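Local coordinates for protein alcohol dehydrogenase (Thermus sp., PDB 4CPD) that probably oxidises alcohols with NAD+ as a zinc-dependent member of the medium-chain dehydrogenase/reductase family, with one zinc beside the nicotinamide and a second held by four cysteines, at residues I87-G90 / T91-Y94; V128-S131 / N132-R136; I148-D152 / I153-A157. All coordinates share one frame; numbering follows the deposited sequence.

Interaction 1: I87-G90 / T91-Y94; sequences IACG and TCPY. With ZN (zinc ion), chain F.
Cys-89 and Cys-92 grip the same zinc ion from one turn of the chain, three residues apart, and their sulfur atoms mark the compact side of this local contact. The metal lies 2.3 Å from Cys-89 SG and 2.4 Å from Cys-92 SG. A chi1 of 79° sets Cys-89 SG between its own backbone N and carbonyl carbon, facing both the metal and two backbone amides. The N-H groups of Thr-91 and Cys-92 point at this sulfur, at angles of 165° and 160°, with Thr-91 N and Cys-92 N each 3.2 Å from Cys-89 SG. Such N-H...S bonds would be expected to spread the negative charge of a zinc-bound thiolate. This is the CxxC knuckle of the structural zinc site of zinc-containing alcohol dehydrogenases, and Cys-95 and Cys-103 complete the set of four. Gly-90 turns the chain at positive phi, where a side chain would press on the preceding carbonyl O. Cys-92 is also the N-cap of helix 93-96, its sulfur capping a backbone N farther along. The outer side is looser: Thr-91, exposed, lies over the Gly-90 peptide, with CG2 3.4 Å from Gly-90 O, while one water joins the two segments, 2.7 Å from Thr-91 OG1 and donating to Cys-89 O.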
ATOM      1  N   ILE A  87     -14.339 -10.504 -15.778  1.00 38.63           N
ATOM      2  CA  ILE A  87     -14.129 -10.222 -17.182  1.00 40.38           C
ATOM      3  C   ILE A  87     -13.639  -8.819 -17.366  1.00 37.43           C
ATOM      4  O   ILE A  87     -13.823  -7.980 -16.502  1.00 40.45           O
ATOM      5  CB  ILE A  87     -15.411 -10.434 -18.023  1.00 46.54           C
ATOM      6  CG1 ILE A  87     -16.511  -9.438 -17.637  1.00 54.92           C
ATOM      7  CG2 ILE A  87     -15.960 -11.829 -17.809  1.00 46.80           C
ATOM      8  CD1 ILE A  87     -17.520  -9.195 -18.753  1.00 55.22           C
ATOM      9  N   ALA A  88     -13.037  -8.587 -18.523  1.00 34.62           N
ATOM     10  CA  ALA A  88     -12.344  -7.365 -18.819  1.00 36.59           C
ATOM     11  C   ALA A  88     -12.361  -7.155 -20.309  1.00 38.94           C
ATOM     12  O   ALA A  88     -12.383  -8.113 -21.059  1.00 44.70           O
ATOM     13  CB  ALA A  88     -10.918  -7.413 -18.314  1.00 37.14           C
ATOM     14  N   CYS A  89     -12.343  -5.897 -20.722  1.00 38.11           N
ATOM     15  CA  CYS A  89     -12.630  -5.533 -22.083  1.00 38.51           C
ATOM     16  C   CYS A  89     -11.358  -5.370 -22.886  1.00 36.52           C
ATOM     17  O   CYS A  89     -11.374  -5.531 -24.099  1.00 37.12           O
ATOM     18  CB  CYS A  89     -13.446  -4.217 -22.103  1.00 42.29           C
ATOM     19  SG  CYS A  89     -12.481  -2.687 -21.859  1.00 47.71           S
ATOM     20  N   GLY A  90     -10.292  -4.938 -22.224  1.00 34.56           N
ATOM     21  CA  GLY A  90      -9.002  -4.800 -22.861  1.00 35.05           C
ATOM     22  C   GLY A  90      -8.716  -3.450 -23.510  1.00 37.44           C
ATOM     23  O   GLY A  90      -7.597  -3.217 -24.019  1.00 33.59           O
ATOM     24  N   THR A  91      -9.705  -2.557 -23.531  1.00 39.18           N
ATOM     25  CA  THR A  91      -9.515  -1.257 -24.210  1.00 40.59           C
ATOM     26  C   THR A  91      -9.858  -0.030 -23.361  1.00 38.64           C
ATOM     27  O   THR A  91      -9.421   1.065 -23.680  1.00 40.22           O
ATOM     28  CB  THR A  91     -10.251  -1.186 -25.593  1.00 43.05           C
ATOM     29  OG1 THR A  91     -11.655  -1.477 -25.430  1.00 43.15           O
ATOM     30  CG2 THR A  91      -9.624  -2.169 -26.602  1.00 40.37           C
ATOM     31  N   CYS A  92     -10.606  -0.186 -22.274  1.00 38.73           N
ATOM     32  CA  CYS A  92     -10.850   0.957 -21.401  1.00 36.07           C
ATOM     33  C   CYS A  92      -9.565   1.424 -20.707  1.00 42.07           C
ATOM     34  O   CYS A  92      -8.561   0.695 -20.650  1.00 41.53           O
ATOM     35  CB  CYS A  92     -11.903   0.621 -20.378  1.00 34.44           C
ATOM     36  SG  CYS A  92     -11.374  -0.420 -19.040  1.00 37.10           S
ATOM     37  N   PRO A  93      -9.580   2.650 -20.158  1.00 47.29           N
ATOM     38  CA  PRO A  93      -8.361   3.174 -19.530  1.00 47.33           C
ATOM     39  C   PRO A  93      -7.766   2.289 -18.426  1.00 43.46           C
ATOM     40  O   PRO A  93      -6.529   2.181 -18.338  1.00 37.93           O
ATOM     41  CB  PRO A  93      -8.819   4.512 -18.952  1.00 47.97           C
ATOM     42  CG  PRO A  93     -10.036   4.881 -19.731  1.00 45.83           C
ATOM     43  CD  PRO A  93     -10.706   3.591 -20.017  1.00 45.23           C
ATOM     44  N   TYR A  94      -8.629   1.674 -17.619  1.00 38.85           N
ATOM     45  CA  TYR A  94      -8.149   0.712 -16.610  1.00 45.04           C
ATOM     46  C   TYR A  94      -7.474  -0.552 -17.212  1.00 41.05           C
ATOM     47  O   TYR A  94      -6.441  -0.986 -16.723  1.00 40.73           O
ATOM     48  CB  TYR A  94      -9.264   0.358 -15.606  1.00 45.41           C
ATOM     49  CG  TYR A  94      -9.576   1.554 -14.748  1.00 53.14           C
ATOM     50  CD1 TYR A  94      -8.725   1.926 -13.710  1.00 51.94           C
ATOM     51  CD2 TYR A  94     -10.675   2.392 -15.034  1.00 57.48           C
ATOM     52  CE1 TYR A  94      -8.984   3.058 -12.948  1.00 55.09           C
ATOM     53  CE2 TYR A  94     -10.940   3.524 -14.274  1.00 54.73           C
ATOM     54  CZ  TYR A  94     -10.099   3.858 -13.232  1.00 58.01           C
ATOM     55  OH  TYR A  94     -10.364   4.988 -12.467  1.00 58.47           O
TER
HETATM   56 ZN    ZN F1300     -11.774  -2.704 -19.663  1.00 38.66          ZN
HETATM   57  O   HOH W   1     -13.312  -3.628 -25.504  1.00 38.69           O

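Interaction 2: V128-S131 / N132-R136; sequences VPFS and NVNLR
Val-128 and Phe-130 meet Val-133, Asn-134 and Leu-135 in a local contact round the start of a short helix, where strand 125-128 of the mixed sheet gives way to helix 131-134. The region belongs to the GroES-like catalytic domain of the medium-chain dehydrogenases, and the chain turns from strand into helix with Phe-130 in the N-cap position. Its carbonyl does the work of starting the helix: Phe-130 O takes two backbone donors, Val-133 N at 2.7 Å and Asn-134 N at 2.9 Å. A weak bond follows one residue on, from Leu-135 N to Ser-131 O.

Beneath this turn the side chains form a small apolar floor. Val-128 and Leu-135 reach toward each other tip to tip, Val-128 CG1 lying 3.9 Å from Leu-135 CG, and CG1 also lies against Asn-134 CB. With CG1 of Val-128 opposite the backbone N (chi1 176°), that methyl is carried in under the helix. Ser-131 CB adds a contact with Leu-135 CD1, while its hydroxyl is hydrogen-bonded to Leu-26 O, tying the turn to a neighbouring loop.

At the far end Arg-136 folds its guanidinium back over the closing turn and forms a salt bridge through NE with Asp-300 of helix 295-307. Arg-136 NH1 reaches two carbonyls, Leu-135 O at 3.0 Å and, nearly in the guanidinium plane, Val-133 O at 3.2 Å.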
ATOM      1  N   VAL A 128     -18.277 -16.607 -22.768  1.00 41.21           N
ATOM      2  CA  VAL A 128     -17.183 -15.788 -22.312  1.00 38.86           C
ATOM      3  C   VAL A 128     -16.983 -14.628 -23.301  1.00 44.21           C
ATOM      4  O   VAL A 128     -16.469 -14.825 -24.426  1.00 50.66           O
ATOM      5  CB  VAL A 128     -15.891 -16.618 -22.218  1.00 38.88           C
ATOM      6  CG1 VAL A 128     -14.697 -15.742 -21.827  1.00 39.86           C
ATOM      7  CG2 VAL A 128     -16.058 -17.755 -21.224  1.00 37.97           C
ATOM      8  N   PRO A 129     -17.367 -13.403 -22.898  1.00 42.57           N
ATOM      9  CA  PRO A 129     -17.089 -12.225 -23.733  1.00 43.95           C
ATOM     10  C   PRO A 129     -15.637 -11.835 -23.809  1.00 42.04           C
ATOM     11  O   PRO A 129     -14.903 -12.097 -22.893  1.00 40.72           O
ATOM     12  CB  PRO A 129     -17.830 -11.102 -23.018  1.00 45.75           C
ATOM     13  CG  PRO A 129     -17.956 -11.565 -21.614  1.00 44.68           C
ATOM     14  CD  PRO A 129     -18.084 -13.047 -21.664  1.00 43.85           C
ATOM     15  N   PHE A 130     -15.242 -11.189 -24.898  1.00 45.68           N
ATOM     16  CA  PHE A 130     -13.862 -10.751 -25.063  1.00 50.11           C
ATOM     17  C   PHE A 130     -12.885 -11.916 -24.744  1.00 47.83           C
ATOM     18  O   PHE A 130     -11.915 -11.767 -23.990  1.00 48.99           O
ATOM     19  CB  PHE A 130     -13.573  -9.538 -24.146  1.00 53.05           C
ATOM     20  CG  PHE A 130     -14.491  -8.352 -24.342  1.00 55.46           C
ATOM     21  CD1 PHE A 130     -14.481  -7.619 -25.532  1.00 59.51           C
ATOM     22  CD2 PHE A 130     -15.333  -7.935 -23.305  1.00 58.55           C
ATOM     23  CE1 PHE A 130     -15.316  -6.520 -25.690  1.00 64.12           C
ATOM     24  CE2 PHE A 130     -16.162  -6.829 -23.450  1.00 57.62           C
ATOM     25  CZ  PHE A 130     -16.153  -6.123 -24.643  1.00 62.95           C
ATOM     26  N   SER A 131     -13.140 -13.085 -25.317  1.00 43.24           N
ATOM     27  CA  SER A 131     -12.364 -14.278 -24.973  1.00 42.36           C
ATOM     28  C   SER A 131     -10.879 -14.125 -25.318  1.00 38.35           C
ATOM     29  O   SER A 131     -10.021 -14.819 -24.750  1.00 37.33           O
ATOM     30  CB  SER A 131     -12.947 -15.523 -25.654  1.00 44.82           C
ATOM     31  OG  SER A 131     -12.926 -15.392 -27.073  1.00 45.54           O
ATOM     32  N   ASN A 132     -10.598 -13.217 -26.249  1.00 34.87           N
ATOM     33  CA  ASN A 132      -9.243 -12.764 -26.522  1.00 35.47           C
ATOM     34  C   ASN A 132      -8.538 -12.255 -25.283  1.00 37.40           C
ATOM     35  O   ASN A 132      -7.323 -12.380 -25.178  1.00 43.40           O
ATOM     36  CB  ASN A 132      -9.215 -11.660 -27.587  1.00 37.42           C
ATOM     37  CG  ASN A 132     -10.108 -10.447 -27.239  1.00 37.33           C
ATOM     38  OD1 ASN A 132     -11.294 -10.588 -26.894  1.00 33.62           O
ATOM     39  ND2 ASN A 132      -9.536  -9.245 -27.359  1.00 34.84           N
ATOM     40  N   VAL A 133      -9.287 -11.678 -24.358  1.00 36.92           N
ATOM     41  CA  VAL A 133      -8.736 -11.190 -23.102  1.00 38.76           C
ATOM     42  C   VAL A 133      -8.949 -12.181 -21.956  1.00 39.72           C
ATOM     43  O   VAL A 133      -8.079 -12.353 -21.098  1.00 39.55           O
ATOM     44  CB  VAL A 133      -9.440  -9.870 -22.737  1.00 39.54           C
ATOM     45  CG1 VAL A 133      -9.065  -9.396 -21.350  1.00 40.72           C
ATOM     46  CG2 VAL A 133      -9.132  -8.807 -23.775  1.00 40.77           C
ATOM     47  N   ASN A 134     -10.122 -12.802 -21.928  1.00 39.13           N
ATOM     48  CA  ASN A 134     -10.587 -13.526 -20.754  1.00 38.29           C
ATOM     49  C   ASN A 134     -10.400 -15.037 -20.726  1.00 39.43           C
ATOM     50  O   ASN A 134     -10.942 -15.687 -19.828  1.00 35.23           O
ATOM     51  CB  ASN A 134     -12.058 -13.202 -20.572  1.00 38.09           C
ATOM     52  CG  ASN A 134     -12.290 -11.722 -20.389  1.00 38.75           C
ATOM     53  OD1 ASN A 134     -12.961 -11.055 -21.180  1.00 40.72           O
ATOM     54  ND2 ASN A 134     -11.732 -11.202 -19.335  1.00 40.52           N
ATOM     55  N   LEU A 135      -9.643 -15.600 -21.679  1.00 38.76           N
ATOM     56  CA  LEU A 135      -9.358 -17.050 -21.667  1.00 39.01           C
ATOM     57  C   LEU A 135      -7.886 -17.357 -21.886  1.00 41.61           C
ATOM     58  O   LEU A 135      -7.144 -16.557 -22.484  1.00 35.74           O
ATOM     59  CB  LEU A 135     -10.146 -17.779 -22.747  1.00 42.41           C
ATOM     60  CG  LEU A 135     -11.647 -18.009 -22.580  1.00 47.12           C
ATOM     61  CD1 LEU A 135     -12.218 -18.861 -23.711  1.00 45.96           C
ATOM     62  CD2 LEU A 135     -11.965 -18.643 -21.234  1.00 46.80           C
ATOM     63  N   ARG A 136      -7.467 -18.528 -21.388  1.00 45.37           N
ATOM     64  CA  ARG A 136      -6.150 -19.083 -21.724  1.00 43.82           C
ATOM     65  C   ARG A 136      -6.249 -20.552 -22.096  1.00 41.83           C
ATOM     66  O   ARG A 136      -6.919 -21.328 -21.392  1.00 31.06           O
ATOM     67  CB  ARG A 136      -5.172 -18.933 -20.562  1.00 44.07           C
ATOM     68  CG  ARG A 136      -4.832 -17.508 -20.204  1.00 42.81           C
ATOM     69  CD  ARG A 136      -4.104 -16.819 -21.333  1.00 43.44           C
ATOM     70  NE  ARG A 136      -3.593 -15.519 -20.930  1.00 49.53           N
ATOM     71  CZ  ARG A 136      -4.336 -14.424 -20.749  1.00 49.74           C
ATOM     72  NH1 ARG A 136      -5.645 -14.424 -20.911  1.00 44.65           N
ATOM     73  NH2 ARG A 136      -3.747 -13.305 -20.392  1.00 54.56           N
TER

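Interaction 3: I148-D152 / I153-A157. With ZN (zinc ion), chain E; NAD (nicotinamide-adenine-dinucleotide), chain G.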
ATOM      1  N   ILE A 148      -7.935 -25.411 -13.050  1.00 33.55           N
ATOM      2  CA  ILE A 148      -9.093 -24.581 -12.704  1.00 35.11           C
ATOM      3  C   ILE A 148      -8.758 -23.489 -11.679  1.00 31.76           C
ATOM      4  O   ILE A 148      -9.273 -22.388 -11.753  1.00 35.73           O
ATOM      5  CB  ILE A 148     -10.305 -25.417 -12.266  1.00 36.22           C
ATOM      6  CG1 ILE A 148     -11.498 -24.511 -11.975  1.00 37.35           C
ATOM      7  CG2 ILE A 148      -9.990 -26.260 -11.041  1.00 36.80           C
ATOM      8  CD1 ILE A 148     -12.803 -25.263 -11.891  1.00 40.76           C
ATOM      9  N   PHE A 149      -7.835 -23.774 -10.790  1.00 31.68           N
ATOM     10  CA  PHE A 149      -7.461 -22.845  -9.719  1.00 32.45           C
ATOM     11  C   PHE A 149      -6.802 -21.552 -10.194  1.00 33.67           C
ATOM     12  O   PHE A 149      -6.929 -20.496  -9.559  1.00 36.45           O
ATOM     13  CB  PHE A 149      -6.581 -23.560  -8.736  1.00 32.42           C
ATOM     14  CG  PHE A 149      -7.291 -24.668  -8.034  1.00 35.66           C
ATOM     15  CD1 PHE A 149      -7.383 -25.924  -8.582  1.00 35.79           C
ATOM     16  CD2 PHE A 149      -7.949 -24.421  -6.866  1.00 41.19           C
ATOM     17  CE1 PHE A 149      -8.077 -26.934  -7.933  1.00 37.47           C
ATOM     18  CE2 PHE A 149      -8.634 -25.428  -6.201  1.00 45.37           C
ATOM     19  CZ  PHE A 149      -8.695 -26.694  -6.738  1.00 39.39           C
ATOM     20  N   ALA A 150      -6.167 -21.618 -11.357  1.00 33.01           N
ATOM     21  CA  ALA A 150      -5.556 -20.446 -11.961  1.00 32.69           C
ATOM     22  C   ALA A 150      -6.555 -19.320 -12.229  1.00 35.98           C
ATOM     23  O   ALA A 150      -6.174 -18.135 -12.240  1.00 35.27           O
ATOM     24  CB  ALA A 150      -4.862 -20.833 -13.250  1.00 31.86           C
ATOM     25  N   GLY A 151      -7.810 -19.693 -12.463  1.00 37.68           N
ATOM     26  CA  GLY A 151      -8.821 -18.720 -12.808  1.00 41.57           C
ATOM     27  C   GLY A 151      -9.326 -17.889 -11.649  1.00 42.11           C
ATOM     28  O   GLY A 151      -9.899 -16.792 -11.889  1.00 42.77           O
ATOM     29  N   ASP A 152      -9.113 -18.372 -10.411  1.00 38.58           N
ATOM     30  CA  ASP A 152      -9.668 -17.655  -9.246  1.00 37.98           C
ATOM     31  C   ASP A 152      -8.781 -17.750  -8.023  1.00 35.02           C
ATOM     32  O   ASP A 152      -7.917 -16.905  -7.850  1.00 35.04           O
ATOM     33  CB  ASP A 152     -11.119 -18.108  -9.003  1.00 39.55           C
ATOM     34  CG  ASP A 152     -11.759 -17.455  -7.844  1.00 41.88           C
ATOM     35  OD1 ASP A 152     -11.104 -16.682  -7.119  1.00 47.86           O
ATOM     36  OD2 ASP A 152     -12.946 -17.757  -7.628  1.00 46.97           O
ATOM     37  N   ILE A 153      -8.963 -18.753  -7.183  1.00 35.50           N
ATOM     38  CA  ILE A 153      -8.362 -18.680  -5.841  1.00 39.00           C
ATOM     39  C   ILE A 153      -6.806 -18.742  -5.757  1.00 42.07           C
ATOM     40  O   ILE A 153      -6.212 -18.157  -4.855  1.00 38.52           O
ATOM     41  CB  ILE A 153      -8.968 -19.702  -4.886  1.00 40.23           C
ATOM     42  CG1 ILE A 153      -8.766 -21.116  -5.407  1.00 41.23           C
ATOM     43  CG2 ILE A 153     -10.455 -19.443  -4.684  1.00 41.96           C
ATOM     44  CD1 ILE A 153      -8.936 -22.127  -4.291  1.00 42.52           C
ATOM     45  N   LEU A 154      -6.156 -19.423  -6.701  1.00 41.65           N
ATOM     46  CA  LEU A 154      -4.702 -19.467  -6.723  1.00 40.74           C
ATOM     47  C   LEU A 154      -4.126 -18.132  -7.191  1.00 40.09           C
ATOM     48  O   LEU A 154      -3.205 -17.593  -6.599  1.00 37.45           O
ATOM     49  CB  LEU A 154      -4.191 -20.616  -7.604  1.00 40.16           C
ATOM     50  CG  LEU A 154      -2.675 -20.749  -7.713  1.00 41.34           C
ATOM     51  CD1 LEU A 154      -2.026 -20.774  -6.331  1.00 43.32           C
ATOM     52  CD2 LEU A 154      -2.303 -21.988  -8.480  1.00 40.99           C
ATOM     53  N   SER A 155      -4.668 -17.590  -8.266  1.00 42.22           N
ATOM     54  CA  SER A 155      -4.179 -16.304  -8.772  1.00 40.48           C
ATOM     55  C   SER A 155      -4.486 -15.162  -7.791  1.00 39.48           C
ATOM     56  O   SER A 155      -3.780 -14.173  -7.755  1.00 39.58           O
ATOM     57  CB  SER A 155      -4.790 -16.026 -10.140  1.00 39.93           C
ATOM     58  OG  SER A 155      -4.329 -16.967 -11.089  1.00 39.17           O
ATOM     59  N   THR A 156      -5.535 -15.328  -7.000  1.00 37.99           N
ATOM     60  CA  THR A 156      -5.879 -14.374  -5.970  1.00 39.62           C
ATOM     61  C   THR A 156      -4.791 -14.334  -4.898  1.00 38.28           C
ATOM     62  O   THR A 156      -4.282 -13.271  -4.544  1.00 37.99           O
ATOM     63  CB  THR A 156      -7.267 -14.710  -5.357  1.00 36.86           C
ATOM     64  OG1 THR A 156      -8.273 -14.475  -6.339  1.00 37.36           O
ATOM     65  CG2 THR A 156      -7.583 -13.854  -4.200  1.00 35.47           C
ATOM     66  N   ALA A 157      -4.467 -15.498  -4.365  1.00 37.36           N
ATOM     67  CA  ALA A 157      -3.427 -15.612  -3.343  1.00 33.63           C
ATOM     68  C   ALA A 157      -2.035 -15.210  -3.905  1.00 32.50           C
ATOM     69  O   ALA A 157      -1.285 -14.477  -3.296  1.00 27.58           O
ATOM     70  CB  ALA A 157      -3.391 -17.031  -2.836  1.00 32.45           C
TER
HETATM   71 ZN    ZN E1200     -14.207 -17.069  -6.358  1.00 44.04          ZN
HETATM   72  PA  NAD G1407     -13.845 -19.751   3.270  1.00 77.42           P
HETATM   73  O1A NAD G1407     -14.064 -21.172   2.746  1.00 63.81           O
HETATM   74  O2A NAD G1407     -14.981 -19.041   4.000  1.00 70.53           O
HETATM   75  O5B NAD G1407     -12.520 -19.615   4.190  1.00 72.90           O
HETATM   76  C5B NAD G1407     -12.482 -18.712   5.295  1.00 77.42           C
HETATM   77  C4B NAD G1407     -11.563 -19.260   6.382  1.00 84.55           C
HETATM   78  O4B NAD G1407     -11.273 -18.232   7.339  1.00 78.98           O
HETATM   79  C3B NAD G1407     -12.221 -20.424   7.132  1.00 82.18           C
HETATM   80  O3B NAD G1407     -11.324 -21.522   7.364  1.00 69.96           O
HETATM   81  C2B NAD G1407     -12.609 -19.823   8.453  1.00 84.70           C
HETATM   82  O2B NAD G1407     -12.618 -20.797   9.501  1.00 82.42           O
HETATM   83  C1B NAD G1407     -11.523 -18.781   8.631  1.00 82.81           C
HETATM   84  N9A NAD G1407     -11.968 -17.747   9.566  1.00 90.34           N
HETATM   85  C8A NAD G1407     -13.192 -17.181   9.573  1.00 87.86           C
HETATM   86  N7A NAD G1407     -13.255 -16.277  10.580  1.00 93.35           N
HETATM   87  C5A NAD G1407     -12.059 -16.263  11.214  1.00 88.69           C
HETATM   88  C6A NAD G1407     -11.454 -15.531  12.344  1.00 87.16           C
HETATM   89  N6A NAD G1407     -12.195 -14.616  12.989  1.00 85.40           N
HETATM   90  N1A NAD G1407     -10.172 -15.800  12.708  1.00 91.56           N
HETATM   91  C2A NAD G1407      -9.436 -16.718  12.053  1.00 88.34           C
HETATM   92  N3A NAD G1407      -9.930 -17.424  11.008  1.00 91.40           N
HETATM   93  C4A NAD G1407     -11.206 -17.244  10.548  1.00 91.79           C
HETATM   94  O3  NAD G1407     -13.452 -18.775   2.036  1.00 82.45           O
HETATM   95  PN  NAD G1407     -12.289 -18.953   0.921  1.00 79.80           P
HETATM   96  O1N NAD G1407     -12.940 -19.759  -0.187  1.00 64.02           O
HETATM   97  O2N NAD G1407     -10.943 -19.315   1.558  1.00 70.72           O
HETATM   98  O5D NAD G1407     -12.107 -17.417   0.451  1.00 78.51           O
HETATM   99  C5D NAD G1407     -11.299 -16.567   1.290  1.00 77.24           C
HETATM  100  C4D NAD G1407     -11.739 -15.106   1.359  1.00 75.50           C
HETATM  101  O4D NAD G1407     -11.173 -14.416   0.236  1.00 75.71           O
HETATM  102  C3D NAD G1407     -13.252 -14.894   1.292  1.00 75.75           C
HETATM  103  O3D NAD G1407     -13.582 -13.734   2.076  1.00 63.16           O
HETATM  104  C2D NAD G1407     -13.516 -14.694  -0.203  1.00 78.14           C
HETATM  105  O2D NAD G1407     -14.747 -14.007  -0.542  1.00 65.75           O
HETATM  106  C1D NAD G1407     -12.252 -13.922  -0.587  1.00 76.14           C
HETATM  107  N1N NAD G1407     -11.918 -13.980  -2.020  1.00 74.51           N
HETATM  108  C2N NAD G1407     -11.493 -12.821  -2.532  1.00 68.30           C
HETATM  109  C3N NAD G1407     -11.135 -12.694  -3.865  1.00 60.95           C
HETATM  110  C7N NAD G1407     -10.660 -11.336  -4.298  1.00 54.73           C
HETATM  111  O7N NAD G1407     -10.781 -10.957  -5.451  1.00 50.96           O
HETATM  112  N7N NAD G1407     -10.072 -10.564  -3.363  1.00 51.77           N
HETATM  113  C4N NAD G1407     -11.213 -13.820  -4.702  1.00 63.70           C
HETATM  114  C5N NAD G1407     -11.658 -15.031  -4.158  1.00 67.31           C
HETATM  115  C6N NAD G1407     -12.011 -15.089  -2.800  1.00 74.09           C
HETATM  116  O   HOH W   2     -13.873 -14.638  -6.027  1.00 31.98           O
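Asp-152 meets Ile-153 and Thr-156 at the start of a helix while its side chain runs out to a metal. From CB the chain passes to CG, opposite the backbone N (chi1 179°), which leads the carboxylate to the zinc ion that Asp-152 OD2 binds at 1.9 Å. The other oxygen, Asp-152 OD1, rests 3.7 Å from Ile-153 CG2 and 3.4 Å from NAD C5N. Cys-38, His-59 and a water complete the metal site, the catalytic zinc position of this family.

Asp-152 occupies the N-cap position of helix 153-163, though its side chain makes no capping bond. Its carbonyl O accepts from Thr-156 N and, from above the carbonyl plane, Thr-156 OG1 at 2.9 Å. Thr-156 OG1 also lies 3.4 Å from NAD C4N, and Thr-156 CG2 lies 3.8 Å from NAD C3N. A valine in place of Thr-156 would probably leave Asp-152 O without its second donor and the nicotinamide without a polar neighbour there.

Farther back, Ile-153 runs alongside Phe-149 with its CD1 at the ring edge, 3.6 Å from Phe-149 CD2. Helix 179-190 meets Ile-153 and Leu-154, helix 295-307 meets Ala-150, Leu-154 and Ser-155, and strand 60-68 touches Ile-148 and Asp-152.

Along the chain the three contacts come in series, and each is a turn leading into a helix. Interactions 1 and 2 are neighbours in the GroES-like domain, with centres about 11 Å apart, and they touch: Ala-88 packs on Val-133 and Phe-130, so helix 131-134 lies against the loop of the structural zinc. Interaction 3 touches neither, its centre about 20 Å from that of interaction 1 and 16 Å from that of interaction 2. It opens helix 153-163, which packs on helix 179-190. Helix 295-307 touches both 128-136 and 148-157. Each zinc thus takes ligands from a different turn, with the remaining ligands from elsewhere in the chain.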